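Thylakoid lumenal 15 kDa protein 1, chloroplastic (PDB 3N90) is of unknown function but folds, in the chloroplast thylakoid lumen, as a right-handed quadrilateral beta helix built from pentapeptide repeats. Local coordinates at residues A[55-60]-A[75-80]; A[11-16]-A[29-34]; A[107-112]-A[138-143]. The protein carries 2 engineered substitutions. All blocks are in the same frame, centred on the assembly; numbering follows the deposited sequence.

Interaction 1: residues A[55-60]-A[75-80]; sequences DADLTG and LANVTK
A56, L58 and G60 pair through their backbones with N77 and T79, two successive coils of a right-handed quadrilateral beta helix meeting one above the other. D57 and N77 are twenty residues apart, four pentapeptides and so one full turn, and the two segments run in the same direction to within 2°. Three backbone hydrogen bonds join them. N77 N donates to A56 O (2.9 Å), L58 N donates a hydrogen bond to N77 O at 2.7 Å, and G60 N reaches T79 O at 3.0 Å. D57 and N77 thus form a single parallel bridge.

Among the polar side chains, D57 and N77 lie side by side and point the same way, carboxylate and amide planes only 5° apart. No bond links the two groups. The carboxylate serves its own coil: with CG anti to the backbone N (chi1 -179°), D57 OD1 receives T59 N from above the carboxylate plane at 3.0 Å, closing an Asx turn, and takes the T59 hydroxyl on its syn lone pair. D57 OD2 forms a salt bridge with R39 of the preceding coil, so both oxygens are occupied and the group is held in place.

Apolar contacts line the inner side of the wall. A56, L58, A76 and V78 are buried, and L58 CD1 comes loosely within 4.4 Å of V78 CG2, equivalent positions of the repeat stacked in register. At the outer corner D55 crosses L75, with D55 OD2 3.8 Å from the methyl L75 CD1.

Weak CA-H...O contacts complete the seam. T59 CA and A76 CA each face a carbonyl of the other coil, and the carbon G60 CA approaches K80 O to 3.1 Å.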
ATOM      1  N   ASP A  55       1.137 -11.164   2.130  1.00 11.42           N
ATOM      2  CA  ASP A  55       2.470 -11.792   2.003  1.00 11.53           C
ATOM      3  C   ASP A  55       3.160 -11.494   0.664  1.00 11.05           C
ATOM      4  O   ASP A  55       4.023 -12.287   0.236  1.00 11.48           O
ATOM      5  CB  ASP A  55       2.399 -13.311   2.178  1.00 10.86           C
ATOM      6  CG  ASP A  55       3.515 -13.851   3.089  1.00 12.52           C
ATOM      7  OD1 ASP A  55       4.519 -13.150   3.322  1.00 13.53           O
ATOM      8  OD2 ASP A  55       3.310 -14.947   3.646  1.00 12.52           O
ATOM      9  N   ALA A  56       2.781 -10.399   0.005  1.00 10.85           N
ATOM     10  CA  ALA A  56       3.529  -9.896  -1.161  1.00 10.02           C
ATOM     11  C   ALA A  56       4.830  -9.216  -0.756  1.00 10.29           C
ATOM     12  O   ALA A  56       4.999  -8.777   0.380  1.00 12.34           O
ATOM     13  CB  ALA A  56       2.664  -8.967  -2.068  1.00 10.24           C
ATOM     14  N   ASP A  57       5.756  -9.128  -1.698  1.00 10.58           N
ATOM     15  CA  ASP A  57       6.978  -8.360  -1.482  1.00 10.63           C
ATOM     16  C   ASP A  57       6.912  -7.097  -2.299  1.00 10.68           C
ATOM     17  O   ASP A  57       6.976  -7.117  -3.532  1.00  9.91           O
ATOM     18  CB  ASP A  57       8.215  -9.188  -1.865  1.00 10.72           C
ATOM     19  CG  ASP A  57       9.528  -8.439  -1.629  1.00 13.72           C
ATOM     20  OD1 ASP A  57       9.513  -7.294  -1.137  1.00 16.04           O
ATOM     21  OD2 ASP A  57      10.599  -9.038  -1.918  1.00 15.51           O
ATOM     22  N   LEU A  58       6.731  -5.979  -1.598  1.00 11.12           N
ATOM     23  CA  LEU A  58       6.534  -4.694  -2.270  1.00 12.10           C
ATOM     24  C   LEU A  58       7.783  -3.814  -2.247  1.00 12.55           C
ATOM     25  O   LEU A  58       7.712  -2.609  -2.544  1.00 12.14           O
ATOM     26  CB  LEU A  58       5.315  -3.951  -1.654  1.00 11.80           C
ATOM     27  CG  LEU A  58       3.970  -4.469  -2.202  1.00 11.93           C
ATOM     28  CD1 LEU A  58       2.807  -4.249  -1.220  1.00 14.03           C
ATOM     29  CD2 LEU A  58       3.655  -3.801  -3.582  1.00 13.46           C
ATOM     30  N   THR A  59       8.919  -4.400  -1.888  1.00 11.51           N
ATOM     31  CA  THR A  59      10.100  -3.605  -1.601  1.00 12.80           C
ATOM     32  C   THR A  59      10.382  -2.590  -2.718  1.00 12.46           C
ATOM     33  O   THR A  59      10.469  -2.970  -3.896  1.00 13.32           O
ATOM     34  CB  THR A  59      11.336  -4.523  -1.414  1.00 12.86           C
ATOM     35  OG1 THR A  59      11.136  -5.340  -0.260  1.00 12.91           O
ATOM     36  CG2 THR A  59      12.589  -3.645  -1.225  1.00 13.27           C
ATOM     37  N   GLY A  60      10.471  -1.306  -2.368  1.00 12.26           N
ATOM     38  CA  GLY A  60      10.770  -0.266  -3.379  1.00 13.97           C
ATOM     39  C   GLY A  60       9.683   0.120  -4.371  1.00 13.88           C
ATOM     40  O   GLY A  60       9.935   0.888  -5.329  1.00 13.86           O
ATOM     41  N   LEU A  75       1.248  -9.324   6.467  1.00 12.27           N
ATOM     42  CA  LEU A  75       2.471 -10.136   6.201  1.00 12.69           C
ATOM     43  C   LEU A  75       3.318  -9.619   5.043  1.00 13.43           C
ATOM     44  O   LEU A  75       4.334 -10.243   4.697  1.00 13.88           O
ATOM     45  CB  LEU A  75       2.150 -11.618   5.925  1.00 12.22           C
ATOM     46  CG  LEU A  75       1.206 -12.369   6.879  1.00 12.33           C
ATOM     47  CD1 LEU A  75       1.277 -13.858   6.687  1.00 13.08           C
ATOM     48  CD2 LEU A  75       1.556 -12.001   8.281  1.00 14.56           C
ATOM     49  N   ALA A  76       2.900  -8.519   4.422  1.00 13.35           N
ATOM     50  CA  ALA A  76       3.640  -7.981   3.283  1.00 12.74           C
ATOM     51  C   ALA A  76       4.948  -7.326   3.713  1.00 13.79           C
ATOM     52  O   ALA A  76       5.073  -6.768   4.832  1.00 13.17           O
ATOM     53  CB  ALA A  76       2.766  -6.952   2.476  1.00 12.20           C
ATOM     54  N   ASN A  77       5.906  -7.391   2.800  1.00 13.24           N
ATOM     55  CA  ASN A  77       7.142  -6.620   2.899  1.00 14.36           C
ATOM     56  C   ASN A  77       6.906  -5.279   2.189  1.00 13.39           C
ATOM     57  O   ASN A  77       6.887  -5.207   0.965  1.00 14.11           O
ATOM     58  CB  ASN A  77       8.286  -7.430   2.267  1.00 13.83           C
ATOM     59  CG  ASN A  77       9.617  -6.757   2.405  1.00 17.15           C
ATOM     60  OD1 ASN A  77       9.684  -5.589   2.789  1.00 19.76           O
ATOM     61  ND2 ASN A  77      10.696  -7.487   2.109  1.00 15.36           N
ATOM     62  N   VAL A  78       6.696  -4.238   2.972  1.00 14.21           N
ATOM     63  CA  VAL A  78       6.417  -2.912   2.450  1.00 14.88           C
ATOM     64  C   VAL A  78       7.587  -1.993   2.782  1.00 16.00           C
ATOM     65  O   VAL A  78       7.406  -0.858   3.232  1.00 16.60           O
ATOM     66  CB  VAL A  78       5.034  -2.402   2.982  1.00 15.82           C
ATOM     67  CG1 VAL A  78       4.505  -1.274   2.082  1.00 15.95           C
ATOM     68  CG2 VAL A  78       4.030  -3.543   2.940  1.00 14.66           C
ATOM     69  N   THR A  79       8.799  -2.501   2.584  1.00 15.71           N
ATOM     70  CA  THR A  79       9.995  -1.721   2.909  1.00 17.01           C
ATOM     71  C   THR A  79      10.343  -0.787   1.761  1.00 17.05           C
ATOM     72  O   THR A  79      10.268  -1.165   0.597  1.00 15.91           O
ATOM     73  CB  THR A  79      11.229  -2.632   3.253  1.00 18.25           C
ATOM     74  OG1 THR A  79      11.584  -3.375   2.103  1.00 21.59           O
ATOM     75  CG2 THR A  79      10.930  -3.606   4.363  1.00 18.34           C
ATOM     76  N   LYS A  80      10.733   0.447   2.086  1.00 17.55           N
ATOM     77  CA  LYS A  80      11.194   1.406   1.060  1.00 19.08           C
ATOM     78  C   LYS A  80      10.172   1.690  -0.058  1.00 17.56           C
ATOM     79  O   LYS A  80      10.527   1.967  -1.207  1.00 18.68           O
ATOM     80  CB  LYS A  80      12.545   0.967   0.487  1.00 18.91           C
ATOM     81  CG  LYS A  80      13.687   0.968   1.490  1.00 21.96           C
ATOM     82  CD  LYS A  80      15.023   0.586   0.803  1.00 22.08           C
ATOM     83  CE  LYS A  80      16.094   0.241   1.836  1.00 27.88           C
ATOM     84  NZ  LYS A  80      16.673   1.495   2.436  1.00 31.24           N
TER

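Interaction 2: residues A[11-16]-A[29-34]; sequences GVTRGQ and IRQDFK
T13 is turned with OG1 between its backbone N and carbonyl carbon (chi1 56°), and Q31 bends back at its second torsion (chi2 66°), which brings the amide to the T13 hydroxyl. Q31 NE2 donates to T13 OG1 at 2.9 Å, almost straight (173°) and with the oxygen in the amide plane. The hydroxyl in turn donates a hydrogen bond to D32 O at 2.7 Å, from above the carbonyl plane. Beside it, T13 CB lies 3.6 Å from F33 CE1. Replacing T13 by an alanine removes OG1 and the methyl, which would probably leave D32 O and an N-H of Q31 without these partners and open a gap beside the F33 ring. Along the backbone, G15 N bonds to K34 O at 2.9 Å.

R14 and D32 do not form a direct salt bridge: R14 NH1 stays 4.9 Å from D32 OD2, their planes nearly perpendicular, and a water joins them by accepting from the arginine and donating to the aspartate. D32 OD1 accepts K34 N at 2.9 Å in an Asx turn.

The contact sets the end of the short helix 10-13 against the coil at 29-34, where Q10 and the carbonyl of Y8 add further bonds. Inward, the F33 ring meets F53 with parallel planes and F23 and F43 edge-to-face, inside the beta helix.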
ATOM      1  N   GLY A  11      -5.376 -14.898 -12.039  1.00 19.27           N
ATOM      2  CA  GLY A  11      -4.231 -15.819 -12.276  1.00 19.33           C
ATOM      3  C   GLY A  11      -2.989 -15.134 -12.814  1.00 20.14           C
ATOM      4  O   GLY A  11      -1.869 -15.685 -12.758  1.00 20.34           O
ATOM      5  N   VAL A  12      -3.181 -13.919 -13.319  1.00 19.01           N
ATOM      6  CA  VAL A  12      -2.131 -13.136 -13.902  1.00 19.56           C
ATOM      7  C   VAL A  12      -1.287 -12.487 -12.795  1.00 18.44           C
ATOM      8  O   VAL A  12      -0.087 -12.282 -12.957  1.00 19.36           O
ATOM      9  CB  VAL A  12      -2.719 -12.039 -14.822  1.00 19.84           C
ATOM     10  CG1 VAL A  12      -1.668 -11.027 -15.230  1.00 20.85           C
ATOM     11  CG2 VAL A  12      -3.453 -12.657 -16.027  1.00 20.53           C
ATOM     12  N   THR A  13      -1.934 -12.189 -11.666  1.00 17.08           N
ATOM     13  CA  THR A  13      -1.304 -11.399 -10.626  1.00 14.84           C
ATOM     14  C   THR A  13      -0.980 -12.199  -9.351  1.00 15.05           C
ATOM     15  O   THR A  13      -0.120 -11.787  -8.552  1.00 16.97           O
ATOM     16  CB  THR A  13      -2.163 -10.148 -10.315  1.00 14.83           C
ATOM     17  OG1 THR A  13      -3.481 -10.562  -9.955  1.00 14.14           O
ATOM     18  CG2 THR A  13      -2.236  -9.207 -11.546  1.00 16.71           C
ATOM     19  N   ARG A  14      -1.633 -13.333  -9.144  1.00 14.04           N
ATOM     20  CA  ARG A  14      -1.454 -14.048  -7.886  1.00 15.41           C
ATOM     21  C   ARG A  14      -0.249 -15.012  -7.916  1.00 15.24           C
ATOM     22  O   ARG A  14      -0.147 -15.842  -8.837  1.00 16.22           O
ATOM     23  CB  ARG A  14      -2.756 -14.749  -7.475  1.00 16.25           C
ATOM     24  CG  ARG A  14      -3.032 -15.994  -8.253  1.00 20.77           C
ATOM     25  CD  ARG A  14      -4.417 -16.561  -8.005  1.00 27.49           C
ATOM     26  NE  ARG A  14      -4.779 -17.468  -9.106  1.00 31.61           N
ATOM     27  CZ  ARG A  14      -6.025 -17.814  -9.427  1.00 34.21           C
ATOM     28  NH1 ARG A  14      -7.057 -17.334  -8.732  1.00 37.10           N
ATOM     29  NH2 ARG A  14      -6.240 -18.638 -10.448  1.00 35.25           N
ATOM     30  N   GLY A  15       0.625 -14.922  -6.910  1.00 14.20           N
ATOM     31  CA  GLY A  15       1.786 -15.818  -6.779  1.00 14.64           C
ATOM     32  C   GLY A  15       2.686 -15.733  -8.009  1.00 14.77           C
ATOM     33  O   GLY A  15       3.163 -16.767  -8.532  1.00 16.53           O
ATOM     34  N   GLN A  16       2.887 -14.508  -8.484  1.00 13.59           N
ATOM     35  CA  GLN A  16       3.712 -14.270  -9.676  1.00 14.43           C
ATOM     36  C   GLN A  16       4.907 -13.379  -9.371  1.00 14.95           C
ATOM     37  O   GLN A  16       4.875 -12.584  -8.426  1.00 14.63           O
ATOM     38  CB  GLN A  16       2.861 -13.624 -10.759  1.00 15.07           C
ATOM     39  CG  GLN A  16       1.750 -14.537 -11.285  1.00 16.85           C
ATOM     40  CD  GLN A  16       2.280 -15.777 -11.966  1.00 22.70           C
ATOM     41  OE1 GLN A  16       3.313 -15.747 -12.623  1.00 23.85           O
ATOM     42  NE2 GLN A  16       1.569 -16.875 -11.813  1.00 28.87           N
ATOM     43  N   ILE A  29      -9.239  -2.984  -8.816  1.00 13.49           N
ATOM     44  CA  ILE A  29     -10.106  -3.177  -7.670  1.00 14.47           C
ATOM     45  C   ILE A  29     -10.135  -4.649  -7.307  1.00 12.97           C
ATOM     46  O   ILE A  29     -10.435  -5.500  -8.142  1.00 13.74           O
ATOM     47  CB  ILE A  29     -11.504  -2.626  -8.002  1.00 13.55           C
ATOM     48  CG1 ILE A  29     -11.425  -1.093  -8.167  1.00 15.52           C
ATOM     49  CG2 ILE A  29     -12.529  -3.118  -6.982  1.00 13.91           C
ATOM     50  CD1 ILE A  29     -12.765  -0.417  -8.626  1.00 17.39           C
ATOM     51  N   ARG A  30      -9.799  -4.971  -6.057  1.00 12.25           N
ATOM     52  CA  ARG A  30      -9.829  -6.347  -5.582  1.00 11.50           C
ATOM     53  C   ARG A  30      -8.938  -7.324  -6.386  1.00 10.91           C
ATOM     54  O   ARG A  30      -9.138  -8.514  -6.336  1.00 14.18           O
ATOM     55  CB  ARG A  30     -11.280  -6.861  -5.469  1.00 11.01           C
ATOM     56  CG  ARG A  30     -12.037  -6.083  -4.356  1.00 10.93           C
ATOM     57  CD  ARG A  30     -13.514  -6.426  -4.414  1.00 13.43           C
ATOM     58  NE  ARG A  30     -14.266  -5.807  -3.316  1.00 15.92           N
ATOM     59  CZ  ARG A  30     -15.531  -5.418  -3.395  1.00 17.27           C
ATOM     60  NH1 ARG A  30     -16.188  -5.514  -4.547  1.00 16.57           N
ATOM     61  NH2 ARG A  30     -16.129  -4.901  -2.318  1.00 17.71           N
ATOM     62  N   GLN A  31      -7.932  -6.759  -7.046  1.00 11.75           N
ATOM     63  CA  GLN A  31      -6.882  -7.564  -7.680  1.00 11.85           C
ATOM     64  C   GLN A  31      -6.154  -8.409  -6.618  1.00 12.30           C
ATOM     65  O   GLN A  31      -5.856  -7.925  -5.492  1.00 12.03           O
ATOM     66  CB  GLN A  31      -5.894  -6.663  -8.391  1.00 11.75           C
ATOM     67  CG  GLN A  31      -5.109  -7.413  -9.484  1.00 13.66           C
ATOM     68  CD  GLN A  31      -5.985  -7.875 -10.638  1.00 16.93           C
ATOM     69  OE1 GLN A  31      -6.931  -7.165 -11.038  1.00 16.18           O
ATOM     70  NE2 GLN A  31      -5.675  -9.065 -11.195  1.00 12.62           N
ATOM     71  N   ASP A  32      -5.876  -9.671  -6.977  1.00 12.30           N
ATOM     72  CA  ASP A  32      -5.241 -10.632  -6.078  1.00 12.57           C
ATOM     73  C   ASP A  32      -3.720 -10.656  -6.379  1.00 11.48           C
ATOM     74  O   ASP A  32      -3.282 -11.260  -7.340  1.00 12.91           O
ATOM     75  CB  ASP A  32      -5.835 -12.047  -6.263  1.00 14.14           C
ATOM     76  CG  ASP A  32      -5.355 -13.038  -5.198  1.00 16.15           C
ATOM     77  OD1 ASP A  32      -4.457 -12.697  -4.372  1.00 16.12           O
ATOM     78  OD2 ASP A  32      -5.883 -14.179  -5.146  1.00 21.35           O
ATOM     79  N   PHE A  33      -2.941  -9.968  -5.564  1.00 10.26           N
ATOM     80  CA  PHE A  33      -1.479 -10.062  -5.631  1.00  9.83           C
ATOM     81  C   PHE A  33      -0.922 -10.862  -4.446  1.00  9.74           C
ATOM     82  O   PHE A  33       0.246 -10.654  -4.053  1.00  9.93           O
ATOM     83  CB  PHE A  33      -0.840  -8.665  -5.578  1.00 10.24           C
ATOM     84  CG  PHE A  33      -1.107  -7.839  -6.768  1.00 11.73           C
ATOM     85  CD1 PHE A  33      -0.357  -7.998  -7.934  1.00  8.65           C
ATOM     86  CD2 PHE A  33      -2.080  -6.853  -6.727  1.00 11.82           C
ATOM     87  CE1 PHE A  33      -0.602  -7.169  -9.042  1.00 12.46           C
ATOM     88  CE2 PHE A  33      -2.343  -6.047  -7.843  1.00 13.03           C
ATOM     89  CZ  PHE A  33      -1.616  -6.186  -8.987  1.00 12.55           C
ATOM     90  N   LYS A  34      -1.717 -11.768  -3.869  1.00 10.09           N
ATOM     91  CA  LYS A  34      -1.217 -12.582  -2.756  1.00 10.66           C
ATOM     92  C   LYS A  34       0.080 -13.307  -3.136  1.00 10.88           C
ATOM     93  O   LYS A  34       0.144 -13.932  -4.196  1.00 10.46           O
ATOM     94  CB  LYS A  34      -2.266 -13.622  -2.337  1.00 11.18           C
ATOM     95  CG  LYS A  34      -1.775 -14.555  -1.254  1.00 11.30           C
ATOM     96  CD  LYS A  34      -3.021 -15.275  -0.694  1.00 17.97           C
ATOM     97  CE  LYS A  34      -2.613 -16.347   0.272  1.00 19.04           C
ATOM     98  NZ  LYS A  34      -3.653 -17.406   0.508  1.00 23.51           N
TER
HETATM   99  O   HOH W   1      -7.607 -15.436  -6.862  1.00 30.78           O

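Interaction 3: residues A[107-112]-A[138-143]; sequences ADFTDV and RDTLLC
T140 lays its methyl across the carboxylate of D108, CG2 coming to 3.2 Å from D108 OD1 and to 3.7 Å from T110 OG1. Both aspartate and T110 side chains cross that of T140 at about a right angle. With OG1 between the backbone N and the carbonyl carbon (chi1 66°), T140 turns its hydroxyl to the N-H of F109, near the plane of that ring and at its edge. F109 N donates to T140 OG1 at 3.0 Å (156°), while the hydroxyl donates a hydrogen bond to T137 O within its own helix.

Next to this bond the packing is apolar. F109 and L141 lie side by side pointing the same way, L141 CD2 resting 3.6 Å from F109 CB. L141 also touches L122 and C123 of helix 116-125, so it lies between F109 of the coil and that helix.

D108 OD1 accepts T110 N at 3.0 Å in an Asx turn and T110 OG1 at 2.9 Å on its syn lone pair. The chain then bends in a type II turn from F109 to V112. A water accepts from D111 N at 2.8 Å and donates to T140 O, bridging the segments. Helix 137-140 ends in a Schellman motif with L142 at C-prime, and C143 is joined to C123 by a disulfide.

F109 N occupies the repeat position of an N-H that elsewhere, as at L58, bonds to the next coil; here a threonine hydroxyl takes the place of that carbonyl, closing the end of the beta helix. D108 OD2 is bonded to T133 and N135, so both oxygens of this buried carboxylate accept hydrogen bonds, which would probably stabilise its negative charge.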
ATOM      1  N   ALA A 107       0.053   9.918   3.732  1.00 20.22           N
ATOM      2  CA  ALA A 107      -0.730   8.677   3.704  1.00 19.72           C
ATOM      3  C   ALA A 107      -1.927   8.701   4.671  1.00 19.79           C
ATOM      4  O   ALA A 107      -1.854   9.266   5.768  1.00 21.11           O
ATOM      5  CB  ALA A 107       0.179   7.470   4.007  1.00 19.15           C
ATOM      6  N   ASP A 108      -3.021   8.071   4.306  1.00 19.32           N
ATOM      7  CA  ASP A 108      -4.165   8.040   5.203  1.00 19.35           C
ATOM      8  C   ASP A 108      -4.418   6.653   5.807  1.00 18.69           C
ATOM      9  O   ASP A 108      -4.863   5.728   5.132  1.00 17.05           O
ATOM     10  CB  ASP A 108      -5.407   8.627   4.481  1.00 19.77           C
ATOM     11  CG  ASP A 108      -6.562   8.904   5.413  1.00 22.58           C
ATOM     12  OD1 ASP A 108      -6.758   8.147   6.385  1.00 20.35           O
ATOM     13  OD2 ASP A 108      -7.315   9.871   5.129  1.00 25.82           O
ATOM     14  N   PHE A 109      -4.154   6.517   7.119  1.00 17.67           N
ATOM     15  CA  PHE A 109      -4.282   5.257   7.820  1.00 16.53           C
ATOM     16  C   PHE A 109      -5.571   5.115   8.683  1.00 18.14           C
ATOM     17  O   PHE A 109      -5.582   4.347   9.628  1.00 17.71           O
ATOM     18  CB  PHE A 109      -3.029   5.014   8.702  1.00 16.43           C
ATOM     19  CG  PHE A 109      -1.758   4.728   7.929  1.00 14.08           C
ATOM     20  CD1 PHE A 109      -1.421   3.409   7.629  1.00 16.21           C
ATOM     21  CD2 PHE A 109      -0.881   5.749   7.570  1.00 14.25           C
ATOM     22  CE1 PHE A 109      -0.221   3.102   6.937  1.00 15.84           C
ATOM     23  CE2 PHE A 109       0.314   5.479   6.880  1.00 14.28           C
ATOM     24  CZ  PHE A 109       0.650   4.139   6.558  1.00 16.60           C
ATOM     25  N   THR A 110      -6.645   5.838   8.345  1.00 19.13           N
ATOM     26  CA  THR A 110      -7.948   5.649   9.044  1.00 21.05           C
ATOM     27  C   THR A 110      -8.446   4.246   9.193  1.00 21.91           C
ATOM     28  O   THR A 110      -8.542   3.479   8.213  1.00 20.93           O
ATOM     29  CB  THR A 110      -9.086   6.412   8.340  1.00 21.06           C
ATOM     30  OG1 THR A 110      -8.840   7.797   8.444  1.00 21.80           O
ATOM     31  CG2 THR A 110     -10.457   6.064   8.964  1.00 23.36           C
ATOM     32  N   ASP A 111      -8.836   3.908  10.423  1.00 21.48           N
ATOM     33  CA  ASP A 111      -9.372   2.594  10.757  1.00 23.31           C
ATOM     34  C   ASP A 111      -8.445   1.466  10.334  1.00 22.74           C
ATOM     35  O   ASP A 111      -8.884   0.329  10.179  1.00 24.17           O
ATOM     36  CB  ASP A 111     -10.739   2.348  10.113  1.00 24.07           C
ATOM     37  CG  ASP A 111     -11.860   3.010  10.830  1.00 27.34           C
ATOM     38  OD1 ASP A 111     -11.675   3.500  11.971  1.00 30.52           O
ATOM     39  OD2 ASP A 111     -12.950   3.023  10.224  1.00 31.76           O
ATOM     40  N   VAL A 112      -7.159   1.766  10.161  1.00 21.85           N
ATOM     41  CA  VAL A 112      -6.221   0.687   9.968  1.00 21.00           C
ATOM     42  C   VAL A 112      -5.868   0.255  11.377  1.00 21.94           C
ATOM     43  O   VAL A 112      -5.287   1.066  12.140  1.00 21.31           O
ATOM     44  CB  VAL A 112      -4.955   1.143   9.191  1.00 20.56           C
ATOM     45  CG1 VAL A 112      -3.875   0.031   9.194  1.00 20.18           C
ATOM     46  CG2 VAL A 112      -5.348   1.552   7.771  1.00 19.50           C
ATOM     47  N   ARG A 138      -0.666  11.831  10.833  1.00 23.09           N
ATOM     48  CA  ARG A 138      -0.492  11.635  12.287  1.00 23.12           C
ATOM     49  C   ARG A 138      -1.789  11.432  13.043  1.00 23.14           C
ATOM     50  O   ARG A 138      -1.810  10.693  14.020  1.00 22.87           O
ATOM     51  CB  ARG A 138       0.268  12.818  12.884  1.00 24.46           C
ATOM     52  CG  ARG A 138       1.666  13.009  12.319  1.00 24.59           C
ATOM     53  CD  ARG A 138       2.461  14.018  13.118  1.00 29.11           C
ATOM     54  NE  ARG A 138       2.762  13.574  14.484  1.00 31.53           N
ATOM     55  CZ  ARG A 138       3.655  12.630  14.797  1.00 34.10           C
ATOM     56  NH1 ARG A 138       4.332  11.985  13.855  1.00 32.33           N
ATOM     57  NH2 ARG A 138       3.868  12.311  16.062  1.00 32.95           N
ATOM     58  N   ASP A 139      -2.867  12.105  12.614  1.00 22.74           N
ATOM     59  CA  ASP A 139      -4.178  11.917  13.240  0.50 22.44           C
ATOM     60  C   ASP A 139      -4.793  10.587  12.892  1.00 22.61           C
ATOM     61  O   ASP A 139      -5.388   9.921  13.745  1.00 23.92           O
ATOM     62  CB  ASP A 139      -5.133  13.050  12.868  0.50 22.24           C
ATOM     63  CG  ASP A 139      -4.717  14.370  13.458  0.50 21.88           C
ATOM     64  OD1 ASP A 139      -4.060  14.353  14.524  0.50 21.49           O
ATOM     65  OD2 ASP A 139      -5.051  15.417  12.864  0.50 21.38           O
ATOM     66  N   THR A 140      -4.673  10.175  11.624  1.00 23.11           N
ATOM     67  CA  THR A 140      -5.210   8.888  11.217  1.00 23.78           C
ATOM     68  C   THR A 140      -4.496   7.783  11.957  1.00 21.93           C
ATOM     69  O   THR A 140      -5.083   6.745  12.228  1.00 23.21           O
ATOM     70  CB  THR A 140      -5.117   8.677   9.676  1.00 23.85           C
ATOM     71  OG1 THR A 140      -3.748   8.595   9.273  1.00 24.81           O
ATOM     72  CG2 THR A 140      -5.788   9.848   8.956  1.00 24.60           C
ATOM     73  N   LEU A 141      -3.232   8.040  12.301  1.00 21.39           N
ATOM     74  CA  LEU A 141      -2.405   7.100  13.062  1.00 20.38           C
ATOM     75  C   LEU A 141      -2.549   7.279  14.572  1.00 20.60           C
ATOM     76  O   LEU A 141      -2.082   6.443  15.340  1.00 19.66           O
ATOM     77  CB  LEU A 141      -0.920   7.290  12.698  1.00 20.20           C
ATOM     78  CG  LEU A 141      -0.453   6.723  11.355  1.00 18.36           C
ATOM     79  CD1 LEU A 141       0.938   7.137  10.988  1.00 16.11           C
ATOM     80  CD2 LEU A 141      -0.595   5.201  11.328  1.00 16.37           C
ATOM     81  N   LEU A 142      -3.176   8.388  14.976  1.00 22.26           N
ATOM     82  CA  LEU A 142      -3.424   8.683  16.391  1.00 22.61           C
ATOM     83  C   LEU A 142      -2.107   8.731  17.147  1.00 23.39           C
ATOM     84  O   LEU A 142      -1.942   8.089  18.203  1.00 23.94           O
ATOM     85  CB  LEU A 142      -4.371   7.658  17.014  1.00 23.20           C
ATOM     86  CG  LEU A 142      -5.779   7.616  16.399  1.00 25.56           C
ATOM     87  CD1 LEU A 142      -6.521   6.390  16.896  1.00 26.47           C
ATOM     88  CD2 LEU A 142      -6.540   8.921  16.723  1.00 25.81           C
ATOM     89  N   CYS A 143      -1.166   9.492  16.594  1.00 23.71           N
ATOM     90  CA  CYS A 143       0.163   9.564  17.178  1.00 24.95           C
ATOM     91  C   CYS A 143       0.165  10.240  18.544  1.00 27.07           C
ATOM     92  O   CYS A 143       0.856   9.772  19.441  1.00 27.19           O
ATOM     93  CB  CYS A 143       1.143  10.237  16.230  1.00 24.18           C
ATOM     94  SG  CYS A 143       1.387   9.249  14.724  1.00 20.86           S
TER
HETATM   95  O   HOH W   2      -7.803   5.152  12.737  1.00 34.08           O

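From the N terminus, interaction 2 comes first, closing the loop of twelve residues between 16 and 29 and tying helix 10-13 to the start of the beta helix. Interaction 1 follows, fourteen residues lying between its segments, and joins equivalent positions of two successive turns in the middle of the solenoid. Interaction 3 spans twenty-five residues, which include helix 116-125, and fastens helix 137-140 to the last coil. The three are in series, none nesting or crossing. Interactions 1 and 2 touch where A56 CB meets F33 O, whereas interactions 2 and 3 lie on opposite sides of the chain's centre, their own centres about 27 Å apart, one toward each end of the solenoid.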